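Local coordinates for protein Pbp related beta-lactamase (Pyrococcus abyssi, PDB 2QMI) that probably acts as a serine peptidase of the penicillin-binding protein and beta-lactamase family, working within a self-compartmentalizing octamer, at residues S63-A68 against V178-Y183; G368-Y373 against N433-I438; Y389-A392 against F397-T400. All blocks are in the same frame, centred on the assembly; numbering follows the deposited sequence.

Interaction 1: S63-A68 against V178-Y183; sequences SFTALA and VSYEEY
Tyr-183 turns an edge of its ring to Ala-68, whose CB lies near the ring plane, 3.5 Å from CE2 and 3.7 Å from CD2. The Tyr-180 ring meets Thr-65 obliquely, and its hydroxyl does most of the touching. The phenol OH of Tyr-180 donates to Thr-65 OG1 over 2.7 Å, and the two side chains run at about a right angle to each other. Both tyrosines carry CG on the far side of CA from the backbone N (chi1 167° for Tyr-180, -171° for Tyr-183), which sends the two rings off the same flank of their helix, one turn apart. They meet Thr-65 and Ala-68, also spaced by one turn, giving two rungs: one polar, one apolar. Thr-65 OG1 is itself bonded to the carbonyl O of Ala-233, so this buried hydroxyl receives the phenol proton and still has a second partner. At the start of the tyrosine-bearing helix, Ser-179 and Glu-182 form a capping box. Its sound half is the bond from Ser-179 N to Glu-182 OE2, 3.0 Å long and approaching from above the carboxylate plane; the exact place of the serine hydroxyl is less sure. Glu-173 holds the N-H of Tyr-180. The contact joins helix 61-74, at whose start lies a probable SxxK motif, as in serine penicillin-binding proteins, to the first turn of helix 180-189. Helix 162-176 packs against both, touching Thr-65 and Ala-68 through Leu-168 and Ile-172, and Tyr-183 through Ser-176.

Interaction 2: G368-Y373 against N433-I438; sequences GRYMGY and NKVDLI
Tyr-370 OH is hydrogen-bonded to the carbonyl O of Val-366, just ahead of its own strand, and is pressed from the opposing segment by Val-435, whose CG1 lies 3.3 Å from that oxygen. This methyl sits at the ring edge, in the ring plane, and is also 3.9 Å from Tyr-370 CE1. Leu-437 meets the same ring farther back: its CB is 3.9 Å from Tyr-370 CE1 and about equally far from CD1, the two side chains lying roughly at right angles. Between the two segments the contacts are van der Waals ones, and the phenol OH has its hydrogen-bond partner in Val-366. Val-435 holds CG1 opposite the backbone N (chi1 175°), which lifts this branch to the phenol end. Val-435 and Leu-437, two residues apart, both point toward Tyr-370, while Asp-436 between them points away and forms a salt bridge with Arg-443. Beyond the strand, Tyr-373 reaches a neighbouring subunit, where its OH bonds to Phe-142 O and Asp-145 N. The setting is the interior of the antiparallel eight-stranded barrel of the octamerisation domain. Strands 368-371 and 434-439 are not direct neighbours: strand 442-446 runs between them, bonded to Met-371 through Ile-445 and to Val-435 through Lys-446. Tyr-370 bridges that gap inside, packing also on Leu-444, on Phe-428 of strand 422-431 and on Val-381 of strand 378-384.

Interaction 3: Y389-A392 against F397-T400; sequences YLRA and FTYT
Ala-392 is gripped by Thr-398 and Tyr-399 through backbone and side chain alike, and here the contact is tightest. Its N-H donates to Tyr-399 O over 2.9 Å, in the carbonyl plane, with an angle of 155° at the hydrogen. Its carbonyl O takes the Thr-398 hydroxyl proton; OG1 to O is 2.6 Å, and the donor lies nearly along the C=O axis. With OG1 opposite its own backbone N (chi1 178°), Thr-398 reaches back to that carbonyl. The methyl of Ala-392 meets the Tyr-399 ring obliquely, CB standing 3.3 Å from CD1. Although the Tyr-399 CB leaves the backbone away from the other segment, CG lies between the backbone N and the carbonyl carbon (chi1 71°), and this brings the ring back beside the alanine methyl. The whole is the end of a beta-hairpin in the octamerisation barrel, joining strands 387-392 and 400-408. Arg-391 and Thr-400 form an antiparallel non-hydrogen-bonded pair, their CA atoms 4.2 Å apart and their side chains on the same face of the sheet. A CA-H...O contact from Arg-391 CA also reaches Tyr-399 O, adding to the N-H from Ala-392. On the solvent side the contact has fewer directed bonds. The exposed Arg-391 lays one face of its guanidinium by Thr-398 OG1; NE is 3.3 Å from that oxygen, at too poor an angle for a bond. Farther along the fit is looser, and Tyr-389 touches Thr-400 only by CD2 against CG2, at 3.7 Å. The exposed Phe-397 ring leads away from strand 387-392, and this residue packs instead on Asp-122 of a neighbouring subunit, as Thr-398 does on Lys-218 of that subunit.

Overall arrangement
From the N terminus, interaction 1 comes first, closing a loop of 109 residues between 63-68 and 178-183, and so tying helix 61-74 to helix 180-189 in the beta-lactamase-like part of the chain. Only after it ends does interaction 2 open, with 368-373 in the octamerisation barrel. Interaction 3 lies nested inside that loop: its short hairpin, with four residues between 392 and 397, is complete well before 433-438 comes back to face the first barrel strand, one strand away. Interactions 2 and 3 meet inside the barrel, where Leu-437 CD2 lies 3.9 Å from Leu-390 CD2, and both touch a neighbouring subunit. Interaction 1 stands apart, on the other side of the chain's centre, its nearest atoms about 33 Å from interaction 3.

Interaction 1: S63-A68 against V178-Y183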
# COMPACT_ATOMS: atom_id res chain seq x y z
N SER A 63 -42.05 21.31 16.93
CA SER A 63 -42.88 22.13 17.80
C SER A 63 -43.87 22.96 16.96
O SER A 63 -45.03 23.14 17.33
CB SER A 63 -42.03 23.04 18.70
OG SER A 63 -41.21 23.94 17.97
N PHE A 64 -43.41 23.44 15.80
CA PHE A 64 -44.26 24.21 14.91
C PHE A 64 -45.41 23.35 14.41
O PHE A 64 -46.56 23.76 14.44
CB PHE A 64 -43.44 24.71 13.72
CG PHE A 64 -42.47 25.79 14.07
CD1 PHE A 64 -42.75 27.12 13.77
CD2 PHE A 64 -41.27 25.49 14.69
CE1 PHE A 64 -41.85 28.13 14.08
CE2 PHE A 64 -40.36 26.49 15.01
CZ PHE A 64 -40.65 27.82 14.70
N THR A 65 -45.10 22.14 13.96
CA THR A 65 -46.11 21.22 13.47
C THR A 65 -47.15 20.96 14.56
O THR A 65 -48.35 20.90 14.28
CB THR A 65 -45.48 19.87 13.06
OG1 THR A 65 -44.63 20.07 11.93
CG2 THR A 65 -46.57 18.86 12.71
N ALA A 66 -46.69 20.80 15.80
CA ALA A 66 -47.60 20.54 16.92
C ALA A 66 -48.49 21.75 17.19
O ALA A 66 -49.66 21.59 17.57
CB ALA A 66 -46.81 20.18 18.16
N LEU A 67 -47.95 22.94 17.00
CA LEU A 67 -48.70 24.16 17.23
C LEU A 67 -49.83 24.27 16.21
O LEU A 67 -50.97 24.57 16.55
CB LEU A 67 -47.78 25.38 17.14
CG LEU A 67 -48.37 26.75 17.50
CD1 LEU A 67 -48.91 26.75 18.93
CD2 LEU A 67 -47.30 27.82 17.36
N ALA A 68 -49.50 24.02 14.94
CA ALA A 68 -50.49 24.07 13.87
C ALA A 68 -51.65 23.14 14.23
O ALA A 68 -52.82 23.50 14.05
CB ALA A 68 -49.87 23.63 12.56
N VAL A 178 -54.77 23.70 2.58
CA VAL A 178 -53.58 24.24 1.93
C VAL A 178 -52.35 23.38 2.21
O VAL A 178 -52.42 22.39 2.95
CB VAL A 178 -53.31 25.71 2.37
CG1 VAL A 178 -54.43 26.63 1.89
CG2 VAL A 178 -53.17 25.79 3.88
N SER A 179 -51.21 23.74 1.62
CA SER A 179 -49.99 22.96 1.83
C SER A 179 -49.50 23.19 3.26
O SER A 179 -49.82 24.21 3.88
CB SER A 179 -48.90 23.38 0.84
OG SER A 179 -48.36 24.65 1.18
N TYR A 180 -48.74 22.23 3.78
CA TYR A 180 -48.19 22.32 5.13
C TYR A 180 -47.29 23.55 5.26
O TYR A 180 -47.32 24.25 6.27
CB TYR A 180 -47.36 21.07 5.47
CG TYR A 180 -46.51 21.24 6.71
CD1 TYR A 180 -47.08 21.24 7.99
CD2 TYR A 180 -45.14 21.49 6.61
CE1 TYR A 180 -46.32 21.49 9.12
CE2 TYR A 180 -44.36 21.74 7.74
CZ TYR A 180 -44.96 21.74 9.00
OH TYR A 180 -44.20 22.02 10.12
N GLU A 181 -46.48 23.79 4.24
CA GLU A 181 -45.57 24.93 4.26
C GLU A 181 -46.31 26.26 4.33
O GLU A 181 -45.94 27.12 5.13
CB GLU A 181 -44.66 24.89 3.03
CG GLU A 181 -43.75 23.67 3.00
CD GLU A 181 -44.25 22.57 2.07
OE1 GLU A 181 -45.46 22.28 2.06
OE2 GLU A 181 -43.40 21.99 1.36
N GLU A 182 -47.34 26.45 3.51
CA GLU A 182 -48.07 27.71 3.56
C GLU A 182 -48.90 27.86 4.84
O GLU A 182 -49.17 28.97 5.27
CB GLU A 182 -48.96 27.90 2.31
CG GLU A 182 -50.04 26.85 2.05
CD GLU A 182 -50.76 27.06 0.69
OE1 GLU A 182 -51.36 28.16 0.49
OE2 GLU A 182 -50.72 26.14 -0.17
N TYR A 183 -49.29 26.75 5.45
CA TYR A 183 -50.06 26.85 6.69
C TYR A 183 -49.16 27.39 7.82
O TYR A 183 -49.59 28.25 8.60
CB TYR A 183 -50.63 25.50 7.12
CG TYR A 183 -51.60 25.64 8.28
CD1 TYR A 183 -52.93 25.99 8.05
CD2 TYR A 183 -51.18 25.48 9.60
CE1 TYR A 183 -53.81 26.20 9.11
CE2 TYR A 183 -52.05 25.69 10.67
CZ TYR A 183 -53.36 26.04 10.41
OH TYR A 183 -54.22 26.29 11.46

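Interaction 2: G368-Y373 against N433-I438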
# COMPACT_ATOMS: atom_id res chain seq x y z
N GLY A 368 -4.30 8.72 28.04
CA GLY A 368 -2.85 8.75 27.98
C GLY A 368 -2.22 7.37 27.90
O GLY A 368 -2.91 6.38 27.65
N ARG A 369 -0.91 7.30 28.10
CA ARG A 369 -0.18 6.03 28.05
C ARG A 369 0.17 5.63 29.48
O ARG A 369 0.60 6.45 30.28
CB ARG A 369 1.10 6.19 27.21
CG ARG A 369 1.97 4.93 27.08
CD ARG A 369 2.85 5.00 25.84
NE ARG A 369 3.79 3.89 25.71
CZ ARG A 369 4.83 3.68 26.52
NH1 ARG A 369 5.08 4.50 27.54
NH2 ARG A 369 5.64 2.64 26.31
N TYR A 370 -0.04 4.36 29.81
CA TYR A 370 0.22 3.84 31.15
C TYR A 370 1.29 2.75 31.14
O TYR A 370 1.27 1.86 30.28
CB TYR A 370 -1.08 3.27 31.73
CG TYR A 370 -2.10 4.32 32.12
CD1 TYR A 370 -2.24 4.73 33.44
CD2 TYR A 370 -2.90 4.93 31.14
CE1 TYR A 370 -3.16 5.72 33.79
CE2 TYR A 370 -3.82 5.92 31.49
CZ TYR A 370 -3.94 6.30 32.81
OH TYR A 370 -4.86 7.26 33.16
N MET A 371 2.20 2.81 32.11
CA MET A 371 3.29 1.83 32.22
C MET A 371 3.26 1.02 33.51
O MET A 371 2.85 1.52 34.56
CB MET A 371 4.66 2.51 32.14
CG MET A 371 4.89 3.34 30.92
SD MET A 371 4.54 2.38 29.46
CE MET A 371 6.13 1.51 29.25
N GLY A 372 3.71 -0.23 33.42
CA GLY A 372 3.75 -1.07 34.60
C GLY A 372 5.05 -0.82 35.33
O GLY A 372 5.76 0.15 35.03
N TYR A 373 5.37 -1.68 36.29
CA TYR A 373 6.60 -1.57 37.07
C TYR A 373 7.80 -1.46 36.14
O TYR A 373 8.07 -2.36 35.33
CB TYR A 373 6.74 -2.80 37.98
CG TYR A 373 8.06 -2.90 38.72
CD1 TYR A 373 8.25 -2.24 39.93
CD2 TYR A 373 9.09 -3.70 38.24
CE1 TYR A 373 9.44 -2.38 40.65
CE2 TYR A 373 10.29 -3.85 38.95
CZ TYR A 373 10.45 -3.19 40.15
OH TYR A 373 11.62 -3.35 40.86
N ASN A 433 -0.43 16.02 38.75
CA ASN A 433 -0.20 15.88 37.31
C ASN A 433 0.23 14.45 36.98
O ASN A 433 1.11 14.23 36.14
CB ASN A 433 0.89 16.85 36.81
CG ASN A 433 0.67 18.30 37.27
OD1 ASN A 433 -0.46 18.72 37.54
ND2 ASN A 433 1.75 19.08 37.34
N LYS A 434 -0.40 13.48 37.66
CA LYS A 434 -0.12 12.05 37.48
C LYS A 434 -1.37 11.23 37.77
O LYS A 434 -2.25 11.67 38.51
CB LYS A 434 1.02 11.61 38.39
N VAL A 435 -1.44 10.02 37.20
CA VAL A 435 -2.60 9.15 37.40
C VAL A 435 -2.22 7.68 37.61
O VAL A 435 -1.46 7.10 36.83
CB VAL A 435 -3.57 9.24 36.19
CG1 VAL A 435 -4.72 8.24 36.35
CG2 VAL A 435 -4.11 10.65 36.07
N ASP A 436 -2.76 7.07 38.67
CA ASP A 436 -2.52 5.66 38.97
C ASP A 436 -3.74 4.82 38.60
O ASP A 436 -4.84 5.10 39.07
CB ASP A 436 -2.25 5.43 40.47
CG ASP A 436 -0.95 6.03 40.93
OD1 ASP A 436 -0.96 7.20 41.39
OD2 ASP A 436 0.08 5.34 40.84
N LEU A 437 -3.53 3.81 37.76
CA LEU A 437 -4.62 2.93 37.36
C LEU A 437 -4.44 1.57 38.04
O LEU A 437 -3.40 0.94 37.93
CB LEU A 437 -4.63 2.75 35.83
CG LEU A 437 -5.56 1.66 35.29
CD1 LEU A 437 -6.97 1.86 35.79
CD2 LEU A 437 -5.52 1.66 33.78
N ILE A 438 -5.47 1.14 38.76
CA ILE A 438 -5.43 -0.15 39.44
C ILE A 438 -6.50 -0.99 38.77
O ILE A 438 -7.69 -0.73 38.94
CB ILE A 438 -5.79 -0.04 40.94
CG1 ILE A 438 -4.89 0.98 41.65
CG2 ILE A 438 -5.70 -1.42 41.58
CD1 ILE A 438 -3.41 0.63 41.65

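Interaction 3: Y389-A392 against F397-T400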
# COMPACT_ATOMS: atom_id res chain seq x y z
N TYR A 389 -11.89 3.22 27.28
CA TYR A 389 -11.30 2.01 26.72
C TYR A 389 -9.86 1.83 27.16
O TYR A 389 -9.05 2.76 27.07
CB TYR A 389 -11.35 2.04 25.19
CG TYR A 389 -12.73 1.86 24.59
CD1 TYR A 389 -13.49 2.96 24.18
CD2 TYR A 389 -13.27 0.58 24.43
CE1 TYR A 389 -14.76 2.78 23.61
CE2 TYR A 389 -14.53 0.39 23.87
CZ TYR A 389 -15.27 1.49 23.46
OH TYR A 389 -16.52 1.28 22.91
N LEU A 390 -9.53 0.63 27.62
CA LEU A 390 -8.18 0.30 28.04
C LEU A 390 -7.62 -0.74 27.06
O LEU A 390 -8.13 -1.86 26.99
CB LEU A 390 -8.18 -0.26 29.45
CG LEU A 390 -6.83 -0.71 30.02
CD1 LEU A 390 -5.82 0.43 29.91
CD2 LEU A 390 -7.01 -1.13 31.46
N ARG A 391 -6.59 -0.38 26.30
CA ARG A 391 -6.01 -1.30 25.34
C ARG A 391 -4.53 -1.58 25.58
O ARG A 391 -3.81 -0.75 26.15
CB ARG A 391 -6.19 -0.77 23.91
CG ARG A 391 -5.94 -1.83 22.84
CD ARG A 391 -5.61 -1.20 21.49
NE ARG A 391 -4.41 -0.37 21.60
CZ ARG A 391 -3.80 0.20 20.56
NH1 ARG A 391 -4.26 0.02 19.33
NH2 ARG A 391 -2.71 0.95 20.76
N ALA A 392 -4.08 -2.75 25.14
CA ALA A 392 -2.69 -3.15 25.31
C ALA A 392 -1.83 -2.86 24.08
O ALA A 392 -2.18 -3.24 22.96
CB ALA A 392 -2.63 -4.63 25.64
N PHE A 397 0.14 -8.64 20.58
CA PHE A 397 -0.90 -8.94 21.56
C PHE A 397 -1.65 -7.71 22.07
O PHE A 397 -1.76 -7.51 23.28
CB PHE A 397 -0.27 -9.68 22.74
CG PHE A 397 0.52 -10.88 22.34
CD1 PHE A 397 -0.12 -12.03 21.85
CD2 PHE A 397 1.91 -10.86 22.39
CE1 PHE A 397 0.62 -13.13 21.43
CE2 PHE A 397 2.66 -11.96 21.97
CZ PHE A 397 2.01 -13.10 21.48
N THR A 398 -2.18 -6.91 21.15
CA THR A 398 -2.93 -5.70 21.51
C THR A 398 -4.43 -6.00 21.65
O THR A 398 -5.11 -6.23 20.65
CB THR A 398 -2.75 -4.58 20.44
OG1 THR A 398 -3.52 -3.43 20.79
CG2 THR A 398 -3.18 -5.08 19.06
N TYR A 399 -4.94 -6.02 22.88
CA TYR A 399 -6.37 -6.28 23.10
C TYR A 399 -7.06 -5.09 23.78
O TYR A 399 -6.39 -4.26 24.40
CB TYR A 399 -6.57 -7.57 23.92
CG TYR A 399 -6.17 -7.48 25.37
CD1 TYR A 399 -4.89 -7.07 25.75
CD2 TYR A 399 -7.08 -7.80 26.39
CE1 TYR A 399 -4.52 -6.99 27.10
CE2 TYR A 399 -6.72 -7.73 27.74
CZ TYR A 399 -5.44 -7.32 28.09
OH TYR A 399 -5.08 -7.24 29.42
N THR A 400 -8.40 -5.02 23.67
CA THR A 400 -9.17 -3.91 24.24
C THR A 400 -10.31 -4.26 25.21
O THR A 400 -11.01 -5.26 25.02
CB THR A 400 -9.78 -3.04 23.12
OG1 THR A 400 -8.72 -2.36 22.43
CG2 THR A 400 -10.76 -2.01 23.68